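Phosphoribosyltransferase (Thermus thermophilus, PDB 1WD5) probably acts as a phosphoribosyltransferase, a glycosyltransferase handling phosphoribosyl groups, although its own reaction and substrates have not been established. Local coordinates at residues R4-A9 with A186-F191; L49-V54 with E107-V112; R111-A116 with A201-W206; D128-G133 with V153-A158. All blocks are in the same frame, centred on the assembly; numbering follows the deposited sequence.

Contact 1 (R4-A9 with A186-F191); sequences RDRRHA and AYYLDF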
loop_
_atom_site.group_PDB
_atom_site.type_symbol
_atom_site.label_atom_id
_atom_site.label_comp_id
_atom_site.label_asym_id
_atom_site.label_seq_id
_atom_site.Cartn_x
_atom_site.Cartn_y
_atom_site.Cartn_z
ATOM N N ARG A 4 -1.363 20.794 0.792
ATOM C CA ARG A 4 -2.681 21.364 1.063
ATOM C C ARG A 4 -3.627 20.237 1.457
ATOM O O ARG A 4 -4.379 20.355 2.421
ATOM C CB ARG A 4 -3.249 22.072 -0.174
ATOM C CG ARG A 4 -2.424 23.249 -0.700
ATOM C CD ARG A 4 -3.242 24.073 -1.697
ATOM N NE ARG A 4 -3.674 23.291 -2.854
ATOM C CZ ARG A 4 -2.928 23.077 -3.937
ATOM N NH1 ARG A 4 -1.712 23.594 -4.025
ATOM N NH2 ARG A 4 -3.391 22.328 -4.927
ATOM N N ASP A 5 -3.581 19.151 0.688
ATOM C CA ASP A 5 -4.414 17.973 0.919
ATOM C C ASP A 5 -3.853 16.769 0.160
ATOM O O ASP A 5 -2.797 16.857 -0.474
ATOM C CB ASP A 5 -5.865 18.239 0.486
ATOM C CG ASP A 5 -5.966 18.878 -0.893
ATOM O OD1 ASP A 5 -5.248 18.443 -1.818
ATOM O OD2 ASP A 5 -6.778 19.813 -1.055
ATOM N N ARG A 6 -4.557 15.645 0.222
ATOM C CA ARG A 6 -4.101 14.433 -0.447
ATOM C C ARG A 6 -4.073 14.518 -1.979
ATOM O O ARG A 6 -3.241 13.876 -2.616
ATOM C CB ARG A 6 -4.942 13.236 0.006
ATOM C CG ARG A 6 -4.780 12.884 1.492
ATOM C CD ARG A 6 -5.567 11.626 1.833
ATOM N NE ARG A 6 -5.534 11.281 3.258
ATOM C CZ ARG A 6 -6.282 11.865 4.188
ATOM N NH1 ARG A 6 -7.128 12.833 3.858
ATOM N NH2 ARG A 6 -6.213 11.459 5.447
ATOM N N ARG A 7 -4.965 15.310 -2.570
ATOM C CA ARG A 7 -4.986 15.467 -4.027
ATOM C C ARG A 7 -3.734 16.221 -4.471
ATOM O O ARG A 7 -3.136 15.909 -5.502
ATOM C CB ARG A 7 -6.233 16.245 -4.473
ATOM C CG ARG A 7 -7.544 15.467 -4.370
ATOM C CD ARG A 7 -7.756 14.571 -5.572
ATOM N NE ARG A 7 -8.852 13.622 -5.384
ATOM C CZ ARG A 7 -9.046 12.559 -6.160
ATOM N NH1 ARG A 7 -8.223 12.330 -7.175
ATOM N NH2 ARG A 7 -10.027 11.706 -5.902
ATOM N N HIS A 8 -3.351 17.221 -3.682
ATOM C CA HIS A 8 -2.169 18.032 -3.956
ATOM C C HIS A 8 -0.918 17.162 -3.930
ATOM O O HIS A 8 -0.062 17.259 -4.804
ATOM C CB HIS A 8 -2.030 19.129 -2.900
ATOM C CG HIS A 8 -0.837 20.013 -3.097
ATOM N ND1 HIS A 8 -0.271 20.738 -2.069
ATOM C CD2 HIS A 8 -0.125 20.318 -4.208
ATOM C CE1 HIS A 8 0.738 21.451 -2.539
ATOM N NE2 HIS A 8 0.847 21.214 -3.834
ATOM N N ALA A 9 -0.811 16.313 -2.912
ATOM C CA ALA A 9 0.342 15.430 -2.786
ATOM C C ALA A 9 0.345 14.431 -3.936
ATOM O O ALA A 9 1.404 14.056 -4.442
ATOM C CB ALA A 9 0.297 14.693 -1.448
ATOM N N ALA A 186 0.886 15.494 10.156
ATOM C CA ALA A 186 1.522 16.780 10.398
ATOM C C ALA A 186 1.941 17.469 9.097
ATOM O O ALA A 186 2.174 18.675 9.085
ATOM C CB ALA A 186 2.736 16.603 11.311
ATOM N N TYR A 187 2.017 16.720 8.001
ATOM C CA TYR A 187 2.440 17.317 6.741
ATOM C C TYR A 187 1.317 17.666 5.775
ATOM O O TYR A 187 1.566 17.956 4.602
ATOM C CB TYR A 187 3.466 16.409 6.063
ATOM C CG TYR A 187 4.633 16.099 6.972
ATOM C CD1 TYR A 187 4.620 14.971 7.791
ATOM C CD2 TYR A 187 5.713 16.977 7.078
ATOM C CE1 TYR A 187 5.650 14.724 8.699
ATOM C CE2 TYR A 187 6.750 16.741 7.984
ATOM C CZ TYR A 187 6.707 15.612 8.791
ATOM O OH TYR A 187 7.712 15.378 9.698
ATOM N N TYR A 188 0.084 17.656 6.275
ATOM C CA TYR A 188 -1.083 17.984 5.466
ATOM C C TYR A 188 -1.932 19.070 6.143
ATOM O O TYR A 188 -2.265 18.962 7.329
ATOM C CB TYR A 188 -1.955 16.745 5.245
ATOM C CG TYR A 188 -1.394 15.710 4.287
ATOM C CD1 TYR A 188 -0.541 14.699 4.731
ATOM C CD2 TYR A 188 -1.739 15.733 2.932
ATOM C CE1 TYR A 188 -0.051 13.732 3.846
ATOM C CE2 TYR A 188 -1.254 14.780 2.047
ATOM C CZ TYR A 188 -0.413 13.783 2.505
ATOM O OH TYR A 188 0.067 12.837 1.622
ATOM N N LEU A 189 -2.280 20.116 5.399
ATOM C CA LEU A 189 -3.108 21.171 5.974
ATOM C C LEU A 189 -4.488 20.573 6.219
ATOM O O LEU A 189 -5.102 20.790 7.264
ATOM C CB LEU A 189 -3.215 22.360 5.020
ATOM C CG LEU A 189 -4.113 23.507 5.494
ATOM C CD1 LEU A 189 -3.561 24.101 6.792
ATOM C CD2 LEU A 189 -4.194 24.575 4.409
ATOM N N ASP A 190 -4.963 19.810 5.244
ATOM C CA ASP A 190 -6.257 19.147 5.333
ATOM C C ASP A 190 -6.013 17.645 5.387
ATOM O O ASP A 190 -5.698 17.021 4.370
ATOM C CB ASP A 190 -7.113 19.500 4.111
ATOM C CG ASP A 190 -8.388 18.658 4.010
ATOM O OD1 ASP A 190 -8.652 17.826 4.908
ATOM O OD2 ASP A 190 -9.129 18.832 3.017
ATOM N N PHE A 191 -6.150 17.071 6.580
ATOM C CA PHE A 191 -5.947 15.641 6.767
ATOM C C PHE A 191 -7.263 15.017 7.214
ATOM O O PHE A 191 -7.297 14.187 8.119
ATOM C CB PHE A 191 -4.859 15.402 7.822
ATOM C CG PHE A 191 -4.264 14.018 7.784
ATOM C CD1 PHE A 191 -3.660 13.538 6.625
ATOM C CD2 PHE A 191 -4.291 13.203 8.910
ATOM C CE1 PHE A 191 -3.090 12.262 6.586
ATOM C CE2 PHE A 191 -3.724 11.923 8.887
ATOM C CZ PHE A 191 -3.122 11.451 7.722
HETATM O O HOH W 1 -8.507 20.772 0.978
HETATM O O HOH W 2 -6.702 15.510 2.150
#

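Contact 2 (L49-V54 with E107-V112); sequences LDVVLV and ERYRRV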
loop_
_atom_site.group_PDB
_atom_site.type_symbol
_atom_site.label_atom_id
_atom_site.label_comp_id
_atom_site.label_asym_id
_atom_site.label_seq_id
_atom_site.Cartn_x
_atom_site.Cartn_y
_atom_site.Cartn_z
ATOM N N LEU A 49 -6.538 2.687 -11.454
ATOM C CA LEU A 49 -6.592 2.690 -9.994
ATOM C C LEU A 49 -7.281 1.477 -9.381
ATOM O O LEU A 49 -8.302 1.001 -9.877
ATOM C CB LEU A 49 -7.282 3.971 -9.510
ATOM C CG LEU A 49 -7.499 4.239 -8.013
ATOM C CD1 LEU A 49 -8.645 3.404 -7.484
ATOM C CD2 LEU A 49 -6.215 3.961 -7.245
ATOM N N ASP A 50 -6.696 0.973 -8.303
ATOM C CA ASP A 50 -7.267 -0.148 -7.568
ATOM C C ASP A 50 -6.730 -0.068 -6.151
ATOM O O ASP A 50 -5.873 0.765 -5.840
ATOM C CB ASP A 50 -6.899 -1.500 -8.203
ATOM C CG ASP A 50 -7.727 -2.654 -7.642
ATOM O OD1 ASP A 50 -8.689 -2.396 -6.888
ATOM O OD2 ASP A 50 -7.426 -3.821 -7.960
ATOM N N VAL A 51 -7.247 -0.922 -5.285
ATOM C CA VAL A 51 -6.819 -0.926 -3.904
ATOM C C VAL A 51 -6.045 -2.208 -3.627
ATOM O O VAL A 51 -6.294 -3.238 -4.254
ATOM C CB VAL A 51 -8.040 -0.859 -2.969
ATOM C CG1 VAL A 51 -8.946 -2.064 -3.223
ATOM C CG2 VAL A 51 -7.597 -0.826 -1.527
ATOM N N VAL A 52 -5.088 -2.135 -2.709
ATOM C CA VAL A 52 -4.327 -3.316 -2.337
ATOM C C VAL A 52 -4.883 -3.689 -0.976
ATOM O O VAL A 52 -4.936 -2.858 -0.067
ATOM C CB VAL A 52 -2.799 -3.041 -2.267
ATOM C CG1 VAL A 52 -2.496 -1.897 -1.321
ATOM C CG2 VAL A 52 -2.073 -4.307 -1.839
ATOM N N LEU A 53 -5.327 -4.935 -0.857
ATOM C CA LEU A 53 -5.938 -5.432 0.368
ATOM C C LEU A 53 -5.098 -6.544 0.982
ATOM O O LEU A 53 -5.104 -7.683 0.504
ATOM C CB LEU A 53 -7.346 -5.931 0.042
ATOM C CG LEU A 53 -8.276 -4.817 -0.465
ATOM C CD1 LEU A 53 -9.461 -5.393 -1.235
ATOM C CD2 LEU A 53 -8.753 -4.000 0.729
ATOM N N VAL A 54 -4.384 -6.203 2.049
ATOM C CA VAL A 54 -3.497 -7.144 2.718
ATOM C C VAL A 54 -3.424 -6.872 4.222
ATOM O O VAL A 54 -3.865 -5.821 4.693
ATOM C CB VAL A 54 -2.066 -7.019 2.153
ATOM C CG1 VAL A 54 -2.073 -7.215 0.644
ATOM C CG2 VAL A 54 -1.508 -5.646 2.488
ATOM N N GLU A 107 -14.785 -7.633 0.642
ATOM C CA GLU A 107 -16.013 -7.992 -0.065
ATOM C C GLU A 107 -16.751 -6.760 -0.569
ATOM O O GLU A 107 -17.208 -6.734 -1.711
ATOM C CB GLU A 107 -16.959 -8.808 0.832
ATOM C CG GLU A 107 -16.360 -10.100 1.383
ATOM C CD GLU A 107 -17.399 -11.006 2.049
ATOM O OE1 GLU A 107 -18.359 -10.480 2.656
ATOM O OE2 GLU A 107 -17.246 -12.247 1.975
ATOM N N ARG A 108 -16.870 -5.733 0.268
ATOM C CA ARG A 108 -17.581 -4.540 -0.171
ATOM C C ARG A 108 -16.832 -3.753 -1.235
ATOM O O ARG A 108 -17.454 -3.196 -2.136
ATOM C CB ARG A 108 -17.946 -3.637 1.018
ATOM C CG ARG A 108 -16.825 -3.259 1.950
ATOM C CD ARG A 108 -17.412 -2.795 3.289
ATOM N NE ARG A 108 -16.385 -2.598 4.312
ATOM C CZ ARG A 108 -16.623 -2.563 5.620
ATOM N NH1 ARG A 108 -17.859 -2.714 6.079
ATOM N NH2 ARG A 108 -15.621 -2.381 6.471
ATOM N N TYR A 109 -15.507 -3.703 -1.149
ATOM C CA TYR A 109 -14.739 -2.982 -2.161
ATOM C C TYR A 109 -14.818 -3.734 -3.495
ATOM O O TYR A 109 -14.988 -3.125 -4.552
ATOM C CB TYR A 109 -13.267 -2.854 -1.752
ATOM C CG TYR A 109 -12.965 -1.865 -0.633
ATOM C CD1 TYR A 109 -11.658 -1.700 -0.172
ATOM C CD2 TYR A 109 -13.969 -1.096 -0.045
ATOM C CE1 TYR A 109 -11.353 -0.799 0.839
ATOM C CE2 TYR A 109 -13.675 -0.183 0.974
ATOM C CZ TYR A 109 -12.362 -0.044 1.409
ATOM O OH TYR A 109 -12.041 0.852 2.405
ATOM N N ARG A 110 -14.703 -5.058 -3.444
ATOM C CA ARG A 110 -14.744 -5.857 -4.665
ATOM C C ARG A 110 -16.116 -5.873 -5.317
ATOM O O ARG A 110 -16.241 -6.191 -6.497
ATOM C CB ARG A 110 -14.266 -7.288 -4.391
ATOM C CG ARG A 110 -12.766 -7.379 -4.094
ATOM C CD ARG A 110 -11.958 -6.705 -5.196
ATOM N NE ARG A 110 -10.542 -6.532 -4.865
ATOM C CZ ARG A 110 -9.794 -5.536 -5.333
ATOM N NH1 ARG A 110 -10.336 -4.636 -6.142
ATOM N NH2 ARG A 110 -8.512 -5.439 -5.007
ATOM N N ARG A 111 -17.147 -5.527 -4.554
ATOM C CA ARG A 111 -18.490 -5.489 -5.108
ATOM C C ARG A 111 -18.631 -4.301 -6.063
ATOM O O ARG A 111 -19.399 -4.361 -7.022
ATOM C CB ARG A 111 -19.520 -5.388 -3.989
ATOM C CG ARG A 111 -20.966 -5.390 -4.464
ATOM C CD ARG A 111 -21.879 -5.771 -3.314
ATOM N NE ARG A 111 -21.556 -7.107 -2.829
ATOM C CZ ARG A 111 -21.430 -7.431 -1.545
ATOM N NH1 ARG A 111 -21.602 -6.508 -0.608
ATOM N NH2 ARG A 111 -21.127 -8.676 -1.198
ATOM N N VAL A 112 -17.884 -3.228 -5.806
ATOM C CA VAL A 112 -17.945 -2.040 -6.657
ATOM C C VAL A 112 -16.818 -1.946 -7.691
ATOM O O VAL A 112 -16.939 -1.214 -8.670
ATOM C CB VAL A 112 -17.947 -0.738 -5.816
ATOM C CG1 VAL A 112 -19.142 -0.723 -4.888
ATOM C CG2 VAL A 112 -16.661 -0.621 -5.018
#

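Contact 3 (R111-A116 with A201-W206); sequences RVRPKA and AILLEW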
loop_
_atom_site.group_PDB
_atom_site.type_symbol
_atom_site.label_atom_id
_atom_site.label_comp_id
_atom_site.label_asym_id
_atom_site.label_seq_id
_atom_site.Cartn_x
_atom_site.Cartn_y
_atom_site.Cartn_z
ATOM N N ARG A 111 -17.147 -5.527 -4.554
ATOM C CA ARG A 111 -18.490 -5.489 -5.108
ATOM C C ARG A 111 -18.631 -4.301 -6.063
ATOM O O ARG A 111 -19.399 -4.361 -7.022
ATOM C CB ARG A 111 -19.520 -5.388 -3.989
ATOM C CG ARG A 111 -20.966 -5.390 -4.464
ATOM C CD ARG A 111 -21.879 -5.771 -3.314
ATOM N NE ARG A 111 -21.556 -7.107 -2.829
ATOM C CZ ARG A 111 -21.430 -7.431 -1.545
ATOM N NH1 ARG A 111 -21.602 -6.508 -0.608
ATOM N NH2 ARG A 111 -21.127 -8.676 -1.198
ATOM N N VAL A 112 -17.884 -3.228 -5.806
ATOM C CA VAL A 112 -17.945 -2.040 -6.657
ATOM C C VAL A 112 -16.818 -1.946 -7.691
ATOM O O VAL A 112 -16.939 -1.214 -8.670
ATOM C CB VAL A 112 -17.947 -0.738 -5.816
ATOM C CG1 VAL A 112 -19.142 -0.723 -4.888
ATOM C CG2 VAL A 112 -16.661 -0.621 -5.018
ATOM N N ARG A 113 -15.721 -2.672 -7.473
ATOM C CA ARG A 113 -14.598 -2.666 -8.418
ATOM C C ARG A 113 -13.786 -3.952 -8.262
ATOM O O ARG A 113 -13.148 -4.179 -7.233
ATOM C CB ARG A 113 -13.736 -1.398 -8.212
ATOM C CG ARG A 113 -12.232 -1.587 -7.953
ATOM C CD ARG A 113 -11.492 -2.228 -9.113
ATOM N NE ARG A 113 -10.631 -1.323 -9.876
ATOM C CZ ARG A 113 -10.143 -1.634 -11.075
ATOM N NH1 ARG A 113 -10.443 -2.811 -11.610
ATOM N NH2 ARG A 113 -9.372 -0.785 -11.740
ATOM N N PRO A 114 -13.821 -4.824 -9.288
ATOM C CA PRO A 114 -13.102 -6.102 -9.287
ATOM C C PRO A 114 -11.596 -5.916 -9.302
ATOM O O PRO A 114 -11.092 -4.916 -9.813
ATOM C CB PRO A 114 -13.616 -6.785 -10.554
ATOM C CG PRO A 114 -13.814 -5.627 -11.478
ATOM C CD PRO A 114 -14.506 -4.618 -10.578
ATOM N N LYS A 115 -10.878 -6.880 -8.738
ATOM C CA LYS A 115 -9.425 -6.803 -8.690
ATOM C C LYS A 115 -8.823 -6.708 -10.085
ATOM O O LYS A 115 -9.072 -7.563 -10.937
ATOM C CB LYS A 115 -8.851 -8.023 -7.971
ATOM C CG LYS A 115 -7.335 -8.014 -7.894
ATOM C CD LYS A 115 -6.794 -9.204 -7.124
ATOM C CE LYS A 115 -5.279 -9.111 -7.022
ATOM N NZ LYS A 115 -4.698 -10.234 -6.250
ATOM N N ALA A 116 -8.033 -5.665 -10.318
ATOM C CA ALA A 116 -7.392 -5.471 -11.613
ATOM C C ALA A 116 -6.179 -6.386 -11.712
ATOM O O ALA A 116 -5.524 -6.667 -10.709
ATOM C CB ALA A 116 -6.964 -4.014 -11.775
ATOM N N ALA A 201 -16.735 5.129 -3.344
ATOM C CA ALA A 201 -17.108 6.126 -4.347
ATOM C C ALA A 201 -15.985 6.262 -5.375
ATOM O O ALA A 201 -16.233 6.336 -6.579
ATOM C CB ALA A 201 -17.366 7.464 -3.677
ATOM N N ILE A 202 -14.747 6.290 -4.890
ATOM C CA ILE A 202 -13.593 6.405 -5.769
ATOM C C ILE A 202 -13.449 5.161 -6.639
ATOM O O ILE A 202 -13.270 5.265 -7.852
ATOM C CB ILE A 202 -12.304 6.609 -4.958
ATOM C CG1 ILE A 202 -12.351 7.973 -4.263
ATOM C CG2 ILE A 202 -11.090 6.512 -5.871
ATOM C CD1 ILE A 202 -11.182 8.236 -3.350
ATOM N N LEU A 203 -13.543 3.988 -6.019
ATOM C CA LEU A 203 -13.416 2.724 -6.738
ATOM C C LEU A 203 -14.466 2.525 -7.841
ATOM O O LEU A 203 -14.176 1.922 -8.879
ATOM C CB LEU A 203 -13.489 1.552 -5.750
ATOM C CG LEU A 203 -12.321 1.361 -4.773
ATOM C CD1 LEU A 203 -12.622 0.199 -3.828
ATOM C CD2 LEU A 203 -11.044 1.087 -5.548
ATOM N N LEU A 204 -15.679 3.022 -7.608
ATOM C CA LEU A 204 -16.778 2.893 -8.568
ATOM C C LEU A 204 -16.466 3.484 -9.936
ATOM O O LEU A 204 -16.885 2.944 -10.961
ATOM C CB LEU A 204 -18.047 3.552 -8.010
ATOM C CG LEU A 204 -18.855 2.751 -6.986
ATOM C CD1 LEU A 204 -19.861 3.655 -6.283
ATOM C CD2 LEU A 204 -19.571 1.604 -7.690
ATOM N N GLU A 205 -15.737 4.595 -9.951
ATOM C CA GLU A 205 -15.372 5.261 -11.201
ATOM C C GLU A 205 -14.443 4.412 -12.074
ATOM O O GLU A 205 -14.284 4.687 -13.270
ATOM C CB GLU A 205 -14.684 6.603 -10.913
ATOM C CG GLU A 205 -15.610 7.767 -10.560
ATOM C CD GLU A 205 -16.510 8.183 -11.722
ATOM O OE1 GLU A 205 -17.464 7.443 -12.036
ATOM O OE2 GLU A 205 -16.263 9.248 -12.325
ATOM N N TRP A 206 -13.831 3.385 -11.490
ATOM C CA TRP A 206 -12.903 2.549 -12.250
ATOM C C TRP A 206 -13.425 1.182 -12.669
ATOM O O TRP A 206 -12.680 0.376 -13.228
ATOM C CB TRP A 206 -11.588 2.383 -11.478
ATOM C CG TRP A 206 -10.886 3.692 -11.225
ATOM C CD1 TRP A 206 -11.074 4.535 -10.166
ATOM C CD2 TRP A 206 -9.932 4.333 -12.082
ATOM N NE1 TRP A 206 -10.297 5.666 -10.313
ATOM C CE2 TRP A 206 -9.588 5.565 -11.480
ATOM C CE3 TRP A 206 -9.335 3.987 -13.302
ATOM C CZ2 TRP A 206 -8.674 6.451 -12.058
ATOM C CZ3 TRP A 206 -8.423 4.875 -13.876
ATOM C CH2 TRP A 206 -8.104 6.089 -13.251
#

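Contact 4 (D128-G133 with V153-A158); sequences DGVATG and VAVPVA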
loop_
_atom_site.group_PDB
_atom_site.type_symbol
_atom_site.label_atom_id
_atom_site.label_comp_id
_atom_site.label_asym_id
_atom_site.label_seq_id
_atom_site.Cartn_x
_atom_site.Cartn_y
_atom_site.Cartn_z
ATOM N N ASP A 128 -0.702 7.852 1.660
ATOM C CA ASP A 128 -0.504 9.284 1.882
ATOM C C ASP A 128 0.724 9.591 2.724
ATOM O O ASP A 128 1.134 10.745 2.828
ATOM C CB ASP A 128 -1.745 9.946 2.510
ATOM C CG ASP A 128 -2.245 9.230 3.760
ATOM O OD1 ASP A 128 -1.460 8.510 4.410
ATOM O OD2 ASP A 128 -3.434 9.411 4.102
ATOM N N GLY A 129 1.316 8.553 3.312
ATOM C CA GLY A 129 2.510 8.733 4.121
ATOM C C GLY A 129 2.984 7.408 4.703
ATOM O O GLY A 129 2.231 6.433 4.716
ATOM N N VAL A 130 4.229 7.359 5.175
ATOM C CA VAL A 130 4.760 6.132 5.760
ATOM C C VAL A 130 5.600 6.404 7.007
ATOM O O VAL A 130 6.753 6.829 6.915
ATOM C CB VAL A 130 5.628 5.356 4.751
ATOM C CG1 VAL A 130 6.012 4.008 5.334
ATOM C CG2 VAL A 130 4.871 5.168 3.450
ATOM N N ALA A 131 5.023 6.138 8.173
ATOM C CA ALA A 131 5.719 6.357 9.433
ATOM C C ALA A 131 6.694 5.226 9.758
ATOM O O ALA A 131 7.848 5.475 10.112
ATOM C CB ALA A 131 4.707 6.518 10.565
ATOM N N THR A 132 6.233 3.983 9.635
ATOM C CA THR A 132 7.082 2.833 9.934
ATOM C C THR A 132 7.253 1.901 8.741
ATOM O O THR A 132 8.264 1.208 8.635
ATOM C CB THR A 132 6.513 2.002 11.089
ATOM O OG1 THR A 132 5.333 1.325 10.645
ATOM C CG2 THR A 132 6.162 2.899 12.272
ATOM N N GLY A 133 6.254 1.869 7.862
ATOM C CA GLY A 133 6.328 1.020 6.685
ATOM C C GLY A 133 5.745 -0.374 6.857
ATOM O O GLY A 133 5.804 -1.197 5.942
ATOM N N VAL A 153 7.473 1.889 -5.074
ATOM C CA VAL A 153 6.790 2.406 -3.895
ATOM C C VAL A 153 6.840 3.926 -4.001
ATOM O O VAL A 153 7.922 4.507 -4.100
ATOM C CB VAL A 153 7.496 1.974 -2.598
ATOM C CG1 VAL A 153 6.918 2.737 -1.411
ATOM C CG2 VAL A 153 7.330 0.473 -2.396
ATOM N N ALA A 154 5.677 4.571 -3.980
ATOM C CA ALA A 154 5.624 6.024 -4.091
ATOM C C ALA A 154 4.816 6.644 -2.955
ATOM O O ALA A 154 3.643 6.310 -2.762
ATOM C CB ALA A 154 5.031 6.417 -5.439
ATOM N N VAL A 155 5.446 7.554 -2.216
ATOM C CA VAL A 155 4.794 8.206 -1.084
ATOM C C VAL A 155 5.169 9.681 -0.943
ATOM O O VAL A 155 6.314 10.065 -1.166
ATOM C CB VAL A 155 5.162 7.500 0.232
ATOM C CG1 VAL A 155 4.705 6.049 0.192
ATOM C CG2 VAL A 155 6.672 7.563 0.441
ATOM N N PRO A 156 4.201 10.526 -0.564
ATOM C CA PRO A 156 4.437 11.962 -0.387
ATOM C C PRO A 156 5.463 12.258 0.708
ATOM O O PRO A 156 6.338 13.098 0.530
ATOM C CB PRO A 156 3.053 12.495 -0.027
ATOM C CG PRO A 156 2.138 11.566 -0.763
ATOM C CD PRO A 156 2.764 10.221 -0.467
ATOM N N VAL A 157 5.351 11.572 1.842
ATOM C CA VAL A 157 6.279 11.787 2.949
ATOM C C VAL A 157 6.590 10.489 3.684
ATOM O O VAL A 157 5.730 9.622 3.816
ATOM C CB VAL A 157 5.716 12.811 3.955
ATOM C CG1 VAL A 157 4.492 12.244 4.651
ATOM C CG2 VAL A 157 6.788 13.180 4.973
ATOM N N ALA A 158 7.825 10.356 4.161
ATOM C CA ALA A 158 8.235 9.147 4.871
ATOM C C ALA A 158 9.339 9.408 5.895
ATOM O O ALA A 158 10.100 10.369 5.773
ATOM C CB ALA A 158 8.704 8.100 3.868
#

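Contact 1 (R4-A9 with A186-F191)
Asp190 N donates to Arg4 O over 2.9 Å, and this backbone bond lays loop 186-191 beside the chain just ahead of helix 6-17. Asp5 is the N-cap of that helix, with OD1 accepting from His8 N at 2.9 Å. The other oxygen, OD2, shares a water with Asp190 OD2; the water donates to both, which probably eases the approach of two like charges. A second water links Arg6 N to Asp190 O. Arg6 reaches across with its chain extended from CG to NE, the CG set anti to the carbonyl carbon (chi1 -65°), and its guanidinium lies flat on the Phe191 ring with the planes 20° apart. NH2 sits over that ring toward the rim, 3.4 Å from Phe191 CE1. Its NE forms a salt bridge with Asp128, outside the two segments, and NH1 bonds Gly192 O, so the rotation of the group is fixed. A leucine here would probably leave the Asp128 carboxylate without its mate and the Phe191 ring without its stacked cation. Tyr188 meets Asp5 O at its ring edge, 3.6 Å from CE2, and its hydroxyl bonds Asp128 O. Ala9 CB lies 3.6 Å from Tyr188 OH.

Contact 2 (L49-V54 with E107-V112)
Arg110 NH1 donates to two acceptors, Asp50 OD1 across the contact at 2.9 Å and Arg113 O just beyond the helix. The Asp50 bond is a nearly straight salt bridge (171°) that uses the syn lone pair of OD1 and lies in the guanidinium plane, although the carboxylate itself is turned well out of that plane. NH2 also makes a weak bond to Val51 O at 3.2 Å. A bend at chi2 (-53°) brings the guanidinium up to the strand. Beyond the two segments, Glu72 pairs with NE, which helps fix the rotation of the guanidinium. A methionine in place of Arg110 would probably leave buried Asp50, and Glu72 with it, without their shared cation. Beside this network, Leu53 CD2 packs 3.8 Å from Tyr109 CD1, while Val51 CG1 touches the same ring carbon more loosely; the Tyr109 hydroxyl goes to Asp196. Here the end of helix 88-112 runs almost antiparallel (159°) to strand 49-51 of the central sheet, the axes 10.2 Å apart. With its carboxylate buried, the ion pair probably fixes where the helix end sits along the strand, while the apolar contacts pack one against the other.

Contact 3 (R111-A116 with A201-W206)
Apolar packing comes first: Val112 and Leu204 meet at about a right angle, with Val112 CB only 3.4 Å from Leu204 CD2, a tight pair for two carbons. The isopropyl group straddles two leucines. Its CG1 also lies against Leu204 CD2; with CG1 anti to the carbonyl carbon (chi1 -60°), CG2 falls between the backbone N and the carbonyl carbon and reaches Leu203 CB at 3.9 Å. One residue on, the aliphatic part of Arg113 continues this layer, its CG 3.8 Å from Leu203 CD2. Leu203 also touches Tyr109 and Leu49, so the C-terminal helix 196-204 is wedged against both the end of helix 88-112 and the central sheet.

The second kind of contact is between a flat cation and a carbonyl. Trp206 O sits over the centre of one face of the Arg113 guanidinium, 3.8 Å above its plane, and Trp206 CB lies 3.9 Å from NH2. The indole lies against helix 33-45, where NE1 bonds Asp39.

The directed bonds of Arg113 go to its own loop and to strand 48-59: NH1 donates to Pro114 O at 2.8 Å, while NH2 pairs with Glu48 and bonds Leu49 O.

Between the two segments themselves, then, the contact rests on van der Waals packing and a probably favourable charge-dipole approach, whereas the hydrogen bonds of Arg113 fasten it to its own loop and to the neighbouring strand.

Contact 4 (D128-G133 with V153-A158)
Val130 N donates to Val157 O at 3.0 Å, in the carbonyl plane, and two CA-H...O contacts flank the bond: Gly129 CA approaches the same oxygen at 3.4 Å, and Ala158 CA approaches Val130 O. They belong to a single parallel bridge between Val130 and Ala158. On the side chains, Val130 CG2, anti to its carbonyl carbon beside the backbone N, presses on Val155 CG1 at 3.4 Å, tighter than usual for two methyls, and the two valines cross at about a right angle. Close by, Pro156 lays its ring against Asp128 O, with CD at 3.7 Å. Gly129 has little room beside it: a CB there would lie about 3.4 Å from Val157 CG1. The sequence DGVATG, after strand 122-126 and before helix 134-144, matches the signature loop of type I phosphoribosyltransferases, which in relatives holds the phosphoribosyl pyrophosphate, so this loop is probably its counterpart. Further out, the chain turns a corner at Pro156, and this brings Val157 and Ala158 alongside the loop. Helix 160-167 backs the bridge, Ala162 touching Val130 and Val163 touching Ala158, while Met136 of helix 134-144 packs on Val155. At the far end of the loop Gly133 is the N-cap of helix 134-144, and Thr132 OG1 bonds Ala134 N.

Overall arrangement
Contacts 1 and 4 form one pair and contacts 2 and 3 another. Contact 4 is nested within the loop that contact 1 closes along the chain; their centres lie 13 Å apart and they meet through Asp128 and Pro156, so the probable phosphoribosyl-binding loop is tied to helix 6-17 and to the late loop 186-191. Contacts 2 and 3, with centres about 7 Å apart, share the end of helix 88-112 and join it to strand 48-59 and the C-terminal helix 196-204. Contacts 2 and 4 both reach the mixed central sheet, on opposite sides of the chain's centre and about 20 Å apart between centres. Contact 2 closes before contact 4 opens, and the two pairs sit in different regions of the fold.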